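PDB 5D8M: metagenomic carboxyl esterase MGS0156 from Uncultured organism, which probably hydrolyses carboxylic ester bonds, using an alpha/beta-hydrolase type of fold. Local coordinates for residues A46-F51 with L327-A332; V124-R129 with A133-I138; I152-H157 with V162-A167; S191-T196 with D266-T271; A252-E255 with L261-F264. One frame throughout, in Å; residues are numbered along the deposited sequence.

Contact 1 pairs 46-51, near the N terminus, with 327-332, near the C terminus. It closes a loop of 275 residues in which the other four contacts are nested. Contact 2 (124-129 with 133-138) closes a short loop from the sheet edge into helix 132-143. Contact 3 (152-157 with 162-167) follows in series and packs a central strand on the next helix. N135 of contact 2 touches D163 of contact 3. On the other side of the strand, V155 meets L328 and I331 of contact 1. Contact 4 (191-196 with 266-271) closes a later loop. Contact 5 (252-255 with 261-264) is nested inside it. Both use helix 262-269, and the R254-D266 salt bridge joins them.

Contact 1 of 5, residues A46-F51 with L327-A332; sequences ADHGAF and LLEAIA
H48 NE2 donates to E329 OE1 over 2.6 Å. The bond is nearly straight, at 171°. E329 receives the proton on the syn lone pair of OE1, and its carboxylate lies almost coplanar with the imidazole ring. The two side chains come from opposite directions and meet at the ring edge. H48 reaches this place with CG between the backbone N and the carbonyl carbon (chi1 56°), while the E329 chain is extended beyond CG.

The other ring nitrogen is held too. H48 ND1 donates to D47 OD2 at 2.7 Å, this time on the anti lone pair. With a carboxylate in plane at each nitrogen, the ring is fixed in its rotation. Both nitrogens act as donors, which is consistent with a positively charged imidazole. E329 OE2 has a second partner in R333, a salt bridge that probably helps to steady the carboxylate.

This small polar contact joins helix 34-48 to helix 324-338. Beside it the same two helices pack through apolar side chains, with A330 against F37 and M41. Helix 111-116 adjoins both partners through D113 and V114, and L327 and I331 of helix 324-338 touch L248 of strand 244-248.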
# COMPACT_ATOMS: atom_id res chain seq x y z
N ALA A 46 -22.73 1.95 4.73
CA ALA A 46 -24.18 1.97 4.96
C ALA A 46 -24.58 3.36 5.45
O ALA A 46 -25.67 3.83 5.16
CB ALA A 46 -24.61 0.88 5.95
N ASP A 47 -23.69 4.00 6.20
CA ASP A 47 -24.01 5.29 6.82
C ASP A 47 -23.91 6.49 5.87
O ASP A 47 -24.75 7.38 5.92
CB ASP A 47 -23.10 5.54 8.03
CG ASP A 47 -23.39 6.87 8.71
OD1 ASP A 47 -24.32 6.92 9.54
OD2 ASP A 47 -22.70 7.88 8.43
N HIS A 48 -22.87 6.57 5.05
CA HIS A 48 -22.71 7.73 4.18
C HIS A 48 -21.94 7.39 2.90
O HIS A 48 -21.26 8.24 2.35
CB HIS A 48 -22.03 8.90 4.92
CG HIS A 48 -20.70 8.56 5.53
ND1 HIS A 48 -20.56 8.10 6.82
CD2 HIS A 48 -19.44 8.65 5.03
CE1 HIS A 48 -19.28 7.90 7.08
NE2 HIS A 48 -18.57 8.24 6.02
N GLY A 49 -22.10 6.16 2.42
CA GLY A 49 -21.41 5.74 1.21
C GLY A 49 -21.98 6.28 -0.10
O GLY A 49 -21.26 6.34 -1.10
N ALA A 50 -23.25 6.69 -0.09
CA ALA A 50 -23.98 6.91 -1.34
C ALA A 50 -23.32 7.91 -2.30
O ALA A 50 -23.33 7.70 -3.51
CB ALA A 50 -25.41 7.37 -1.05
N PHE A 51 -22.72 8.98 -1.79
CA PHE A 51 -22.10 9.92 -2.70
C PHE A 51 -20.58 9.88 -2.64
O PHE A 51 -19.93 10.81 -3.10
CB PHE A 51 -22.60 11.34 -2.41
CG PHE A 51 -24.02 11.55 -2.81
CD1 PHE A 51 -24.34 11.83 -4.14
CD2 PHE A 51 -25.04 11.42 -1.89
CE1 PHE A 51 -25.66 12.01 -4.52
CE2 PHE A 51 -26.37 11.60 -2.27
CZ PHE A 51 -26.67 11.88 -3.59
N LEU A 327 -12.56 3.04 2.09
CA LEU A 327 -11.39 2.28 2.52
C LEU A 327 -10.49 3.13 3.42
O LEU A 327 -10.07 2.65 4.47
CB LEU A 327 -10.57 1.77 1.32
CG LEU A 327 -9.37 0.86 1.65
CD1 LEU A 327 -9.83 -0.56 2.09
CD2 LEU A 327 -8.41 0.76 0.44
N LEU A 328 -10.18 4.36 3.00
CA LEU A 328 -9.29 5.22 3.76
C LEU A 328 -9.93 5.64 5.09
O LEU A 328 -9.26 5.67 6.12
CB LEU A 328 -8.90 6.46 2.96
CG LEU A 328 -7.80 7.35 3.55
CD1 LEU A 328 -6.49 6.56 3.64
CD2 LEU A 328 -7.61 8.62 2.69
N GLU A 329 -11.22 5.96 5.07
CA GLU A 329 -11.93 6.26 6.30
C GLU A 329 -11.96 5.05 7.26
O GLU A 329 -11.75 5.21 8.46
CB GLU A 329 -13.35 6.74 6.00
CG GLU A 329 -14.03 7.30 7.24
CD GLU A 329 -15.52 7.58 7.06
OE1 GLU A 329 -15.97 7.90 5.92
OE2 GLU A 329 -16.26 7.46 8.07
N ALA A 330 -12.20 3.85 6.73
CA ALA A 330 -12.17 2.66 7.57
C ALA A 330 -10.78 2.45 8.18
O ALA A 330 -10.66 2.10 9.36
CB ALA A 330 -12.60 1.40 6.75
N ILE A 331 -9.74 2.66 7.37
CA ILE A 331 -8.38 2.56 7.88
C ILE A 331 -8.18 3.52 9.06
O ILE A 331 -7.75 3.08 10.13
CB ILE A 331 -7.35 2.87 6.78
CG1 ILE A 331 -7.31 1.74 5.74
CG2 ILE A 331 -5.95 3.18 7.38
CD1 ILE A 331 -6.58 2.17 4.47
N ALA A 332 -8.50 4.80 8.87
CA ALA A 332 -8.36 5.81 9.91
C ALA A 332 -9.12 5.45 11.18
O ALA A 332 -8.61 5.63 12.28
CB ALA A 332 -8.83 7.21 9.40

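Contact 2 of 5, residues V124-R129 with A133-I138; sequences VRTGGR and ARNAAI
N135 sends its amide toward G127 with CG anti to the carbonyl carbon (chi1 -78°), and chi2 near -12° sets OD1 toward G127 N. I138, one turn later, has CG2 anti to its backbone N, which places that methyl beside R125. The contact lies within a beta-alpha-beta crossover. Strand 120-123 ends, the loop 124-129 turns back, and helix 132-143 then leads to strand 151-157, which is separated from strand 120-123 by strand 87-92.

The polar part is a two-bond clasp between one side-chain amide and one backbone residue. G127 N donates to N135 OD1 at 2.9 Å, from above the carbonyl plane, and this bond is bent to 153°. N135 ND2 donates to G127 O at 3.1 Å. That second bond is almost straight and lies in the plane of the N135 amide. Together they pair the amide with both N and O of G127 and fix which end of the amide faces which atom. N135 ND2 also bonds to D163 of helix 159-170, so both the loop and the next helix hold the amide.

T126 crosses N135 at about a right angle, with T126 CB 3.6 Å from N135 ND2. R125 turns its guanidinium elsewhere, to a salt bridge with E98. The rest is apolar packing. V124 packs on I139 and V142 of the same helix as well as on I138. V124 CG1 stands 4.2 Å from I138 CG2, and the same I138 CG2 methyl lies 3.4 Å from R125 O.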
# COMPACT_ATOMS: atom_id res chain seq x y z
N VAL A 124 2.97 12.93 0.67
CA VAL A 124 4.41 13.03 0.47
C VAL A 124 4.77 12.79 -1.00
O VAL A 124 4.29 11.83 -1.61
CB VAL A 124 5.16 12.03 1.38
CG1 VAL A 124 6.69 12.10 1.12
CG2 VAL A 124 4.83 12.33 2.83
N ARG A 125 5.56 13.68 -1.58
CA ARG A 125 6.07 13.42 -2.92
C ARG A 125 7.40 12.68 -2.77
O ARG A 125 8.33 13.20 -2.18
CB ARG A 125 6.27 14.72 -3.71
CG ARG A 125 6.91 14.50 -5.07
CD ARG A 125 6.87 15.76 -5.94
NE ARG A 125 7.66 15.59 -7.15
CZ ARG A 125 7.65 16.41 -8.19
NH1 ARG A 125 6.89 17.51 -8.19
NH2 ARG A 125 8.44 16.15 -9.23
N THR A 126 7.44 11.45 -3.25
CA THR A 126 8.67 10.66 -3.30
C THR A 126 9.20 10.62 -4.73
O THR A 126 8.50 11.02 -5.67
CB THR A 126 8.43 9.21 -2.82
OG1 THR A 126 7.47 8.57 -3.67
CG2 THR A 126 7.93 9.18 -1.38
N GLY A 127 10.44 10.16 -4.91
CA GLY A 127 10.98 9.96 -6.24
C GLY A 127 10.32 8.72 -6.83
O GLY A 127 10.44 7.62 -6.29
N GLY A 128 9.61 8.91 -7.94
CA GLY A 128 8.99 7.79 -8.62
C GLY A 128 10.01 6.79 -9.16
O GLY A 128 9.70 5.61 -9.33
N ARG A 129 11.23 7.27 -9.44
CA ARG A 129 12.27 6.41 -9.97
C ARG A 129 13.50 6.30 -9.06
O ARG A 129 14.60 5.96 -9.51
CB ARG A 129 12.68 6.93 -11.36
CG ARG A 129 11.50 6.99 -12.32
CD ARG A 129 11.97 7.20 -13.74
NE ARG A 129 12.28 8.59 -14.04
CZ ARG A 129 12.72 9.01 -15.22
NH1 ARG A 129 12.97 10.29 -15.43
NH2 ARG A 129 12.94 8.14 -16.19
N ALA A 133 16.26 4.19 0.10
CA ALA A 133 17.06 5.01 1.00
C ALA A 133 16.90 6.50 0.71
O ALA A 133 16.76 7.32 1.63
CB ALA A 133 18.54 4.62 0.92
N ARG A 134 16.94 6.86 -0.57
CA ARG A 134 16.76 8.24 -0.96
C ARG A 134 15.35 8.76 -0.58
O ARG A 134 15.20 9.89 -0.10
CB ARG A 134 17.03 8.40 -2.45
CG ARG A 134 17.06 9.86 -2.87
CD ARG A 134 17.61 10.04 -4.27
NE ARG A 134 17.90 11.44 -4.57
CZ ARG A 134 18.43 11.86 -5.72
NH1 ARG A 134 18.70 10.97 -6.67
NH2 ARG A 134 18.68 13.14 -5.92
N ASN A 135 14.33 7.93 -0.78
CA ASN A 135 12.96 8.34 -0.45
C ASN A 135 12.72 8.37 1.05
O ASN A 135 11.94 9.19 1.54
CB ASN A 135 11.95 7.41 -1.12
CG ASN A 135 11.77 7.73 -2.58
OD1 ASN A 135 12.23 8.77 -3.05
ND2 ASN A 135 11.09 6.87 -3.31
N ALA A 136 13.37 7.48 1.78
CA ALA A 136 13.30 7.47 3.24
C ALA A 136 13.78 8.80 3.82
O ALA A 136 13.22 9.29 4.80
CB ALA A 136 14.13 6.31 3.80
N ALA A 137 14.82 9.38 3.23
CA ALA A 137 15.29 10.67 3.73
C ALA A 137 14.28 11.78 3.45
O ALA A 137 14.11 12.70 4.26
CB ALA A 137 16.66 11.00 3.12
N ILE A 138 13.60 11.71 2.31
CA ILE A 138 12.55 12.66 1.97
C ILE A 138 11.43 12.61 3.02
O ILE A 138 10.98 13.65 3.53
CB ILE A 138 11.98 12.37 0.56
CG1 ILE A 138 13.04 12.75 -0.48
CG2 ILE A 138 10.66 13.13 0.32
CD1 ILE A 138 12.73 12.29 -1.93

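Contact 3 of 5, residues I152-H157 with V162-A167; sequences IVFVTH and VDVLEA
V164 and F154 meet methyl over ring. V164 CG1 sits 3.9 Å from the centroid of the F154 ring and 17° off its normal, a CH-pi contact. The valine is forked toward the strand. CG1 is anti to the backbone N (chi1 168°) and lies over one face of the ring, offset toward the rim, while CG2 drops between two strand residues. V164 CG2 is 3.8 Å from F154 CD1 and 3.6 Å from T156 CG2.

The strand residues are turned to receive it. F154 has CG anti to its carbonyl carbon (chi1 -73°), which stands the ring up with one face to the valine. T156 offers its methyl to V164, and its OG1 bonds to V182 O of the neighbouring strand. The hydroxyl is thus satisfied inside an apolar interface. Replacing F154 by an alanine would probably leave V164 CG1 without its aromatic face and open a gap between strand and helix.

This strand-turn-helix unit is consistent with the nucleophile elbow of alpha/beta hydrolases, which leads from a central strand into a helix. F154 and T156 alternate with V155, whose side chain points away from the helix to the opposite face of the sheet. Helix 132-143 also packs on F154, through I139 and V143. Strands 87-92 and 178-184 border strand 151-157, and V92 and V181 touch V164.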
# COMPACT_ATOMS: atom_id res chain seq x y z
N ILE A 152 0.80 10.73 14.11
CA ILE A 152 1.22 10.40 12.76
C ILE A 152 0.88 8.95 12.39
O ILE A 152 1.33 8.00 13.05
CB ILE A 152 2.74 10.62 12.59
CG1 ILE A 152 3.06 12.10 12.81
CG2 ILE A 152 3.20 10.15 11.22
CD1 ILE A 152 2.36 13.05 11.81
N VAL A 153 0.03 8.79 11.37
CA VAL A 153 -0.31 7.48 10.85
C VAL A 153 0.02 7.43 9.36
O VAL A 153 -0.65 8.06 8.55
CB VAL A 153 -1.81 7.16 11.08
CG1 VAL A 153 -2.19 5.83 10.37
CG2 VAL A 153 -2.11 7.10 12.57
N PHE A 154 1.08 6.70 9.00
CA PHE A 154 1.42 6.53 7.59
C PHE A 154 0.38 5.64 6.92
O PHE A 154 -0.03 4.63 7.49
CB PHE A 154 2.80 5.90 7.41
CG PHE A 154 3.95 6.84 7.73
CD1 PHE A 154 4.36 7.78 6.80
CD2 PHE A 154 4.62 6.77 8.95
CE1 PHE A 154 5.42 8.65 7.07
CE2 PHE A 154 5.69 7.63 9.22
CZ PHE A 154 6.09 8.57 8.27
N VAL A 155 -0.06 6.05 5.73
CA VAL A 155 -0.85 5.20 4.86
C VAL A 155 -0.12 5.15 3.54
O VAL A 155 0.05 6.17 2.87
CB VAL A 155 -2.27 5.72 4.66
CG1 VAL A 155 -3.05 4.77 3.78
CG2 VAL A 155 -2.97 5.86 6.03
N THR A 156 0.38 3.96 3.20
CA THR A 156 1.38 3.83 2.16
C THR A 156 0.86 2.90 1.08
O THR A 156 -0.01 2.06 1.36
CB THR A 156 2.72 3.27 2.75
OG1 THR A 156 2.52 1.93 3.25
CG2 THR A 156 3.18 4.11 3.93
N HIS A 157 1.38 3.05 -0.14
CA HIS A 157 0.98 2.20 -1.25
C HIS A 157 2.22 1.66 -1.95
O HIS A 157 3.19 2.41 -2.19
CB HIS A 157 0.08 2.99 -2.23
CG HIS A 157 -0.35 2.21 -3.44
ND1 HIS A 157 -0.06 2.60 -4.72
CD2 HIS A 157 -1.08 1.07 -3.55
CE1 HIS A 157 -0.59 1.75 -5.58
NE2 HIS A 157 -1.22 0.81 -4.89
N VAL A 162 7.68 0.36 1.80
CA VAL A 162 9.02 -0.01 2.23
C VAL A 162 9.94 1.19 2.24
O VAL A 162 10.90 1.18 2.99
CB VAL A 162 9.59 -1.14 1.36
CG1 VAL A 162 8.73 -2.40 1.58
CG2 VAL A 162 9.60 -0.77 -0.10
N ASP A 163 9.62 2.24 1.47
CA ASP A 163 10.24 3.54 1.68
C ASP A 163 10.07 3.94 3.17
O ASP A 163 11.01 4.35 3.83
CB ASP A 163 9.62 4.62 0.77
CG ASP A 163 9.99 4.48 -0.71
OD1 ASP A 163 10.87 3.65 -1.09
OD2 ASP A 163 9.37 5.23 -1.52
N VAL A 164 8.85 3.79 3.71
CA VAL A 164 8.58 4.18 5.10
C VAL A 164 9.26 3.23 6.10
O VAL A 164 9.86 3.70 7.07
CB VAL A 164 7.05 4.25 5.37
CG1 VAL A 164 6.75 4.37 6.87
CG2 VAL A 164 6.44 5.46 4.65
N LEU A 165 9.19 1.92 5.87
CA LEU A 165 9.86 0.98 6.79
C LEU A 165 11.37 1.24 6.85
O LEU A 165 11.98 1.18 7.92
CB LEU A 165 9.59 -0.48 6.37
CG LEU A 165 8.15 -0.98 6.52
CD1 LEU A 165 8.02 -2.52 6.27
CD2 LEU A 165 7.55 -0.59 7.89
N GLU A 166 11.99 1.51 5.70
CA GLU A 166 13.41 1.80 5.71
C GLU A 166 13.68 3.09 6.49
O GLU A 166 14.69 3.19 7.19
CB GLU A 166 13.97 1.89 4.28
CG GLU A 166 13.86 0.53 3.54
CD GLU A 166 14.96 0.26 2.50
OE1 GLU A 166 15.85 1.12 2.27
OE2 GLU A 166 14.92 -0.84 1.91
N ALA A 167 12.78 4.06 6.36
CA ALA A 167 12.92 5.31 7.12
C ALA A 167 12.83 5.04 8.63
O ALA A 167 13.64 5.53 9.41
CB ALA A 167 11.84 6.30 6.68

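Contact 4 of 5, residues S191-T196 with D266-T271; sequences SPLAET and DILAKT
L193 and P192 meet I267 and L268 through apolar side chains alone. L268 CD2 lies 3.7 Å from P192 CG and 4.0 Å from L193 CG. One methyl thus fills the angle between two successive residues. The second L268 methyl faces L193 CD1. The other L193 branch goes to the isoleucine, where L193 CD2 touches I267 CG2 at 4.0 Å and I267 CD1 at a like distance. The leucine therefore divides its two methyls between two neighbouring residues of the helix. It can do so because CG is anti to the carbonyl carbon (chi1 -65°), which swings the branch toward helix 262-269. With a serine at L193, the I267 methyls and L268 CD1 would probably lose their apolar partner, and a hydroxyl would be set among carbons.

The polar bonds serve the 191-196 segment itself. S191 OG accepts from L193 N at 3.2 Å, a capping bond ahead of the weakly bonded helix 193-196, and it also bonds to L278 O. P192 O takes two donors from opposite faces of its plane. T196 OG1 donates to it at 3.1 Å, from 41° out of that plane, and E195 N supplies the other bond. These bonds hold the short turn in shape and so set the position of P192 and L193.

With only aliphatic carbons meeting, the interface has no directional bond to fix it. Its fit depends on the shapes of the four side chains, and the exposed I267 leaves one edge toward solvent.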
# COMPACT_ATOMS: atom_id res chain seq x y z
N SER A 191 8.67 -7.91 -5.30
CA SER A 191 7.87 -8.63 -6.31
C SER A 191 8.82 -9.38 -7.23
O SER A 191 9.87 -8.84 -7.59
CB SER A 191 7.00 -7.64 -7.12
OG SER A 191 6.36 -8.32 -8.21
N PRO A 192 8.46 -10.62 -7.61
CA PRO A 192 9.34 -11.29 -8.57
C PRO A 192 9.42 -10.56 -9.91
O PRO A 192 10.37 -10.77 -10.66
CB PRO A 192 8.71 -12.68 -8.73
CG PRO A 192 7.33 -12.56 -8.19
CD PRO A 192 7.30 -11.44 -7.23
N LEU A 193 8.45 -9.70 -10.20
CA LEU A 193 8.48 -8.95 -11.46
C LEU A 193 9.68 -8.01 -11.52
O LEU A 193 10.16 -7.70 -12.60
CB LEU A 193 7.18 -8.15 -11.63
CG LEU A 193 5.91 -9.00 -11.79
CD1 LEU A 193 4.69 -8.09 -11.80
CD2 LEU A 193 5.94 -9.87 -13.03
N ALA A 194 10.18 -7.56 -10.37
CA ALA A 194 11.35 -6.68 -10.38
C ALA A 194 12.57 -7.39 -10.99
O ALA A 194 13.47 -6.75 -11.52
CB ALA A 194 11.67 -6.17 -8.97
N GLU A 195 12.59 -8.71 -10.95
CA GLU A 195 13.70 -9.44 -11.53
C GLU A 195 13.39 -9.94 -12.94
O GLU A 195 14.29 -10.34 -13.66
CB GLU A 195 14.09 -10.63 -10.65
CG GLU A 195 14.79 -10.27 -9.36
CD GLU A 195 16.30 -10.20 -9.50
OE1 GLU A 195 16.81 -10.07 -10.64
OE2 GLU A 195 16.99 -10.29 -8.45
N THR A 196 12.13 -9.91 -13.33
CA THR A 196 11.70 -10.54 -14.59
C THR A 196 12.28 -9.88 -15.85
O THR A 196 12.57 -10.55 -16.83
CB THR A 196 10.16 -10.54 -14.71
OG1 THR A 196 9.61 -11.27 -13.62
CG2 THR A 196 9.71 -11.19 -16.00
N ASP A 266 -0.87 -12.19 -15.14
CA ASP A 266 -0.80 -13.51 -15.72
C ASP A 266 0.51 -14.21 -15.34
O ASP A 266 0.54 -15.41 -15.13
CB ASP A 266 -0.94 -13.45 -17.24
CG ASP A 266 -2.39 -13.18 -17.69
OD1 ASP A 266 -3.34 -13.33 -16.88
OD2 ASP A 266 -2.57 -12.85 -18.88
N ILE A 267 1.59 -13.45 -15.22
CA ILE A 267 2.84 -14.01 -14.76
C ILE A 267 2.73 -14.49 -13.32
O ILE A 267 3.08 -15.64 -13.00
CB ILE A 267 3.98 -13.00 -14.88
CG1 ILE A 267 4.20 -12.66 -16.36
CG2 ILE A 267 5.26 -13.57 -14.27
CD1 ILE A 267 5.19 -11.53 -16.56
N LEU A 268 2.23 -13.62 -12.45
CA LEU A 268 2.13 -13.94 -11.02
C LEU A 268 1.13 -15.07 -10.76
O LEU A 268 1.37 -15.95 -9.90
CB LEU A 268 1.73 -12.69 -10.23
CG LEU A 268 2.74 -11.52 -10.27
CD1 LEU A 268 2.27 -10.37 -9.40
CD2 LEU A 268 4.10 -12.00 -9.82
N ALA A 269 0.05 -15.09 -11.53
CA ALA A 269 -0.99 -16.11 -11.36
C ALA A 269 -0.52 -17.51 -11.69
O ALA A 269 -1.18 -18.46 -11.32
CB ALA A 269 -2.20 -15.77 -12.22
N LYS A 270 0.63 -17.66 -12.37
CA LYS A 270 1.17 -18.99 -12.62
C LYS A 270 1.43 -19.76 -11.33
O LYS A 270 1.34 -20.99 -11.34
CB LYS A 270 2.47 -18.93 -13.43
CG LYS A 270 2.27 -18.52 -14.87
CD LYS A 270 1.31 -19.44 -15.57
CE LYS A 270 1.07 -18.98 -17.01
NZ LYS A 270 1.32 -20.08 -17.99
N THR A 271 1.75 -19.07 -10.24
CA THR A 271 1.90 -19.73 -8.94
C THR A 271 0.97 -19.16 -7.84
O THR A 271 0.71 -19.83 -6.84
CB THR A 271 3.34 -19.64 -8.41
OG1 THR A 271 3.67 -18.27 -8.19
CG2 THR A 271 4.33 -20.24 -9.40

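Contact 5 of 5, residues A252-E255 with L261-F264; sequences ASRE and LRPF
R254 and R262 have their CA atoms 6.9 Å apart, the nearest CA pair across the two segments. R254 and E255 both take helix-like backbone angles, and both of their carbonyl oxygens turn toward R262. That residue is itself helical, on helix 262-269.

The R262 side chain is extended from CG to NE and lays the edge of its guanidinium against both oxygens. R262 NE donates to R254 O at 3.0 Å. This bond is nearly straight at 168°, and the acceptor lies in the guanidinium plane. R262 NH2 adds a weak bond to E255 O at 3.3 Å. The edge grip thus holds the group flat.

R254 crosses R262 at about a right angle, with one guanidinium face over its methylene. R254 NH2 lies 3.5 Å from R262 CD. The two charges are also close, R254 NH2 to R262 NE being 4.2 Å. The salt bridge from R254 to D266 probably offsets this.

The contact lies at the surface. It pins the loop after strand 244-248 to helix 262-269, and the D266 bridge extends the tie one turn along that helix.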
# COMPACT_ATOMS: atom_id res chain seq x y z
N ALA A 252 -7.91 -8.86 -7.31
CA ALA A 252 -9.19 -8.97 -7.99
C ALA A 252 -9.10 -10.15 -8.94
O ALA A 252 -8.01 -10.64 -9.21
CB ALA A 252 -9.52 -7.69 -8.74
N SER A 253 -10.24 -10.59 -9.47
CA SER A 253 -10.24 -11.63 -10.48
C SER A 253 -9.55 -11.06 -11.70
O SER A 253 -9.39 -9.85 -11.81
CB SER A 253 -11.66 -12.08 -10.82
OG SER A 253 -12.40 -11.00 -11.37
N ARG A 254 -9.17 -11.94 -12.63
CA ARG A 254 -8.53 -11.47 -13.85
C ARG A 254 -9.39 -10.46 -14.61
O ARG A 254 -8.90 -9.43 -15.07
CB ARG A 254 -8.18 -12.65 -14.75
CG ARG A 254 -7.33 -12.23 -15.91
CD ARG A 254 -6.99 -13.38 -16.81
NE ARG A 254 -5.94 -12.99 -17.74
CZ ARG A 254 -6.13 -12.32 -18.88
NH1 ARG A 254 -5.08 -12.03 -19.64
NH2 ARG A 254 -7.35 -11.95 -19.25
N GLU A 255 -10.68 -10.74 -14.72
CA GLU A 255 -11.56 -9.86 -15.49
C GLU A 255 -11.83 -8.51 -14.80
O GLU A 255 -12.20 -7.56 -15.47
CB GLU A 255 -12.88 -10.57 -15.81
CG GLU A 255 -13.86 -10.70 -14.67
CD GLU A 255 -15.23 -11.21 -15.13
OE1 GLU A 255 -16.21 -11.05 -14.36
OE2 GLU A 255 -15.33 -11.76 -16.25
N LEU A 261 -2.57 -4.13 -16.44
CA LEU A 261 -1.97 -4.97 -15.41
C LEU A 261 -2.11 -6.47 -15.73
O LEU A 261 -1.41 -7.30 -15.16
CB LEU A 261 -2.61 -4.69 -14.05
CG LEU A 261 -2.45 -3.28 -13.49
CD1 LEU A 261 -3.18 -3.23 -12.15
CD2 LEU A 261 -0.96 -2.91 -13.32
N ARG A 262 -3.01 -6.81 -16.64
CA ARG A 262 -3.26 -8.23 -16.90
C ARG A 262 -2.04 -9.04 -17.35
O ARG A 262 -1.89 -10.16 -16.90
CB ARG A 262 -4.38 -8.39 -17.93
CG ARG A 262 -5.71 -7.97 -17.38
CD ARG A 262 -6.85 -8.63 -18.15
NE ARG A 262 -8.13 -8.11 -17.70
CZ ARG A 262 -8.85 -7.21 -18.36
NH1 ARG A 262 -8.44 -6.76 -19.55
NH2 ARG A 262 -10.00 -6.78 -17.84
N PRO A 263 -1.19 -8.50 -18.24
CA PRO A 263 -0.02 -9.32 -18.56
C PRO A 263 0.86 -9.66 -17.35
O PRO A 263 1.47 -10.74 -17.31
CB PRO A 263 0.75 -8.45 -19.56
CG PRO A 263 -0.30 -7.61 -20.21
CD PRO A 263 -1.27 -7.30 -19.10
N PHE A 264 0.91 -8.76 -16.37
CA PHE A 264 1.74 -8.99 -15.19
C PHE A 264 0.98 -9.87 -14.22
O PHE A 264 1.56 -10.76 -13.62
CB PHE A 264 2.15 -7.65 -14.55
CG PHE A 264 2.79 -6.71 -15.54
CD1 PHE A 264 4.10 -6.93 -15.95
CD2 PHE A 264 2.06 -5.69 -16.13
CE1 PHE A 264 4.70 -6.10 -16.91
CE2 PHE A 264 2.65 -4.84 -17.10
CZ PHE A 264 3.97 -5.04 -17.49